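PDB 5GMX: carboxylesterase from Uncultured bacterium, which hydrolyses carboxylic esters as a family VIII carboxylesterase with a beta-lactamase-like fold and also acts on oxyimino cephalosporins. Local coordinates for residues A[20-25]-A[377-382]. Sequence-based numbering, arbitrary orientation.
Sequences DAFAAN and VRLIEA
R378 reaches across to the helix of residues 20-25 and lays its guanidinium group on A24, a worked example of how an arginine can serve as an apolar and a charged side chain at once. CB leaves R378 pointing at the facing helix, and CG, anti to the backbone N (chi1 -170°), rests 3.9 Å from A21 CB. The next carbon, CD, passes N25, whose OD1 lies 3.5 Å from R378 CD. A bend at chi3 (-148°) then turns the head over A24, so that A24 CB sits above the centre of one guanidinium face, 3.4 Å from R378 CZ, with NE, NH1 and NH2 spread around it. N25 OD1 approaches the edge of the same group, yet the amide and guanidinium planes are steeply inclined and no hydrogen bond joins them. NH1 forms a salt bridge with D28, just beyond the C-terminal end of helix 16-27.

Deeper in the interface the contact is mostly apolar. A21 CB meets A382 CB at 3.8 Å, a small-on-small pairing where the two antiparallel segments, whose axes approach to 9.0 Å, come close. L379 sends CD2 against the backbone of F22, 3.7 Å from F22 N, and also against F22 CB, while its CG comes within 4.1 Å of N25 ND2. The F22 side chain also packs on F36 of strand 33-40, which L379 touches too.

The pair thus joins the N-terminal helix 16-27 to the C-terminal helix 374-385, packed side by side on one face of the antiparallel sheet, as in the alpha/beta domain of serine beta-lactamases. With no hydrogen bond between the two segments, cohesion here probably rests on methyl packing and the flat arginine face, while D28 supplies the countercharge at the exposed margin.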
ATOM      1  N   ASP A  20     -20.141  12.940  -8.266  1.00 26.12           N
ATOM      2  CA  ASP A  20     -20.249  14.335  -7.859  1.00 27.84           C
ATOM      3  C   ASP A  20     -19.164  14.688  -6.852  1.00 27.23           C
ATOM      4  O   ASP A  20     -18.451  15.682  -7.033  1.00 30.73           O
ATOM      5  CB  ASP A  20     -21.640  14.628  -7.285  1.00 28.68           C
ATOM      6  CG  ASP A  20     -22.752  14.475  -8.327  1.00 39.56           C
ATOM      7  OD1 ASP A  20     -22.452  14.549  -9.542  1.00 38.46           O
ATOM      8  OD2 ASP A  20     -23.927  14.289  -7.937  1.00 46.79           O
ATOM      9  N   ALA A  21     -18.990  13.842  -5.836  1.00 24.42           N
ATOM     10  CA  ALA A  21     -17.978  14.124  -4.822  1.00 27.60           C
ATOM     11  C   ALA A  21     -16.612  14.227  -5.495  1.00 25.34           C
ATOM     12  O   ALA A  21     -15.855  15.167  -5.232  1.00 27.33           O
ATOM     13  CB  ALA A  21     -17.974  13.064  -3.745  1.00 25.10           C
ATOM     14  N   PHE A  22     -16.331  13.300  -6.413  1.00 22.05           N
ATOM     15  CA  PHE A  22     -15.046  13.308  -7.100  1.00 22.63           C
ATOM     16  C   PHE A  22     -14.876  14.669  -7.786  1.00 28.63           C
ATOM     17  O   PHE A  22     -13.879  15.378  -7.556  1.00 24.64           O
ATOM     18  CB  PHE A  22     -14.961  12.145  -8.097  1.00 20.88           C
ATOM     19  CG  PHE A  22     -13.593  11.946  -8.699  1.00 21.45           C
ATOM     20  CD1 PHE A  22     -12.521  11.575  -7.905  1.00 21.95           C
ATOM     21  CD2 PHE A  22     -13.389  12.090 -10.060  1.00 19.70           C
ATOM     22  CE1 PHE A  22     -11.264  11.382  -8.453  1.00 22.76           C
ATOM     23  CE2 PHE A  22     -12.130  11.903 -10.612  1.00 23.21           C
ATOM     24  CZ  PHE A  22     -11.069  11.547  -9.811  1.00 16.15           C
ATOM     25  N   ALA A  23     -15.897  15.068  -8.547  1.00 24.90           N
ATOM     26  CA  ALA A  23     -15.838  16.309  -9.316  1.00 27.00           C
ATOM     27  C   ALA A  23     -15.685  17.480  -8.367  1.00 28.12           C
ATOM     28  O   ALA A  23     -14.960  18.436  -8.657  1.00 31.63           O
ATOM     29  CB  ALA A  23     -17.088  16.479 -10.182  1.00 29.52           C
ATOM     30  N   ALA A  24     -16.352  17.381  -7.218  1.00 28.99           N
ATOM     31  CA  ALA A  24     -16.361  18.473  -6.258  1.00 32.01           C
ATOM     32  C   ALA A  24     -14.941  18.778  -5.798  1.00 34.39           C
ATOM     33  O   ALA A  24     -14.582  19.947  -5.645  1.00 37.44           O
ATOM     34  CB  ALA A  24     -17.252  18.143  -5.072  1.00 33.79           C
ATOM     35  N   ASN A  25     -14.115  17.739  -5.636  1.00 29.99           N
ATOM     36  CA  ASN A  25     -12.763  17.965  -5.124  1.00 28.91           C
ATOM     37  C   ASN A  25     -11.934  18.803  -6.091  1.00 33.36           C
ATOM     38  O   ASN A  25     -10.976  19.461  -5.687  1.00 35.86           O
ATOM     39  CB  ASN A  25     -12.055  16.643  -4.837  1.00 27.65           C
ATOM     40  CG  ASN A  25     -12.527  15.999  -3.559  1.00 28.84           C
ATOM     41  OD1 ASN A  25     -12.906  16.683  -2.615  1.00 37.05           O
ATOM     42  ND2 ASN A  25     -12.530  14.673  -3.529  1.00 25.61           N
ATOM     43  N   VAL A 377     -12.235  11.520   2.615  1.00 25.20           N
ATOM     44  CA  VAL A 377     -13.385  11.532   3.512  1.00 23.47           C
ATOM     45  C   VAL A 377     -14.673  11.777   2.733  1.00 25.37           C
ATOM     46  O   VAL A 377     -15.674  11.079   2.927  1.00 21.80           O
ATOM     47  CB  VAL A 377     -13.241  12.603   4.603  1.00 27.57           C
ATOM     48  CG1 VAL A 377     -14.501  12.671   5.446  1.00 21.61           C
ATOM     49  CG2 VAL A 377     -12.014  12.316   5.470  1.00 24.24           C
ATOM     50  N   ARG A 378     -14.618  12.752   1.828  1.00 26.40           N
ATOM     51  CA  ARG A 378     -15.755  13.108   0.986  1.00 30.34           C
ATOM     52  C   ARG A 378     -16.181  11.948   0.098  1.00 25.36           C
ATOM     53  O   ARG A 378     -17.383  11.636  -0.020  1.00 24.32           O
ATOM     54  CB  ARG A 378     -15.411  14.324   0.122  1.00 29.84           C
ATOM     55  CG  ARG A 378     -16.589  14.921  -0.616  1.00 40.57           C
ATOM     56  CD  ARG A 378     -16.179  16.191  -1.357  1.00 48.12           C
ATOM     57  NE  ARG A 378     -17.274  17.156  -1.442  1.00 61.75           N
ATOM     58  CZ  ARG A 378     -17.107  18.455  -1.679  1.00 66.42           C
ATOM     59  NH1 ARG A 378     -15.886  18.946  -1.851  1.00 64.08           N
ATOM     60  NH2 ARG A 378     -18.157  19.266  -1.741  1.00 63.41           N
ATOM     61  N   LEU A 379     -15.195  11.330  -0.551  1.00 20.72           N
ATOM     62  CA  LEU A 379     -15.485  10.202  -1.435  1.00 20.72           C
ATOM     63  C   LEU A 379     -16.098   9.021  -0.691  1.00 22.63           C
ATOM     64  O   LEU A 379     -17.016   8.359  -1.206  1.00 20.64           O
ATOM     65  CB  LEU A 379     -14.215   9.762  -2.152  1.00 24.30           C
ATOM     66  CG  LEU A 379     -13.706  10.778  -3.168  1.00 19.14           C
ATOM     67  CD1 LEU A 379     -12.270  10.454  -3.548  1.00 21.38           C
ATOM     68  CD2 LEU A 379     -14.604  10.782  -4.397  1.00 19.40           C
ATOM     69  N   ILE A 380     -15.557   8.736   0.494  1.00 24.13           N
ATOM     70  CA  ILE A 380     -16.039   7.646   1.340  1.00 21.32           C
ATOM     71  C   ILE A 380     -17.475   7.895   1.805  1.00 26.36           C
ATOM     72  O   ILE A 380     -18.335   6.993   1.748  1.00 23.47           O
ATOM     73  CB  ILE A 380     -15.128   7.440   2.579  1.00 23.42           C
ATOM     74  CG1 ILE A 380     -13.776   6.850   2.166  1.00 21.69           C
ATOM     75  CG2 ILE A 380     -15.779   6.507   3.575  1.00 20.16           C
ATOM     76  CD1 ILE A 380     -12.717   6.903   3.262  1.00 17.87           C
ATOM     77  N   GLU A 381     -17.748   9.118   2.252  1.00 22.95           N
ATOM     78  CA  GLU A 381     -19.101   9.428   2.696  1.00 31.36           C
ATOM     79  C   GLU A 381     -20.093   9.273   1.534  1.00 25.50           C
ATOM     80  O   GLU A 381     -21.165   8.649   1.682  1.00 28.51           O
ATOM     81  CB  GLU A 381     -19.180  10.842   3.283  1.00 31.19           C
ATOM     82  CG  GLU A 381     -20.400  11.029   4.192  1.00 46.61           C
ATOM     83  CD  GLU A 381     -20.827  12.480   4.354  1.00 65.65           C
ATOM     84  OE1 GLU A 381     -19.949  13.339   4.590  1.00 78.01           O
ATOM     85  OE2 GLU A 381     -22.047  12.758   4.260  1.00 65.97           O
ATOM     86  N   ALA A 382     -19.720   9.807   0.372  1.00 25.81           N
ATOM     87  CA  ALA A 382     -20.588   9.704  -0.802  1.00 20.76           C
ATOM     88  C   ALA A 382     -20.854   8.247  -1.142  1.00 25.46           C
ATOM     89  O   ALA A 382     -21.988   7.860  -1.388  1.00 25.50           O
ATOM     90  CB  ALA A 382     -19.976  10.422  -1.986  1.00 23.16           C
TER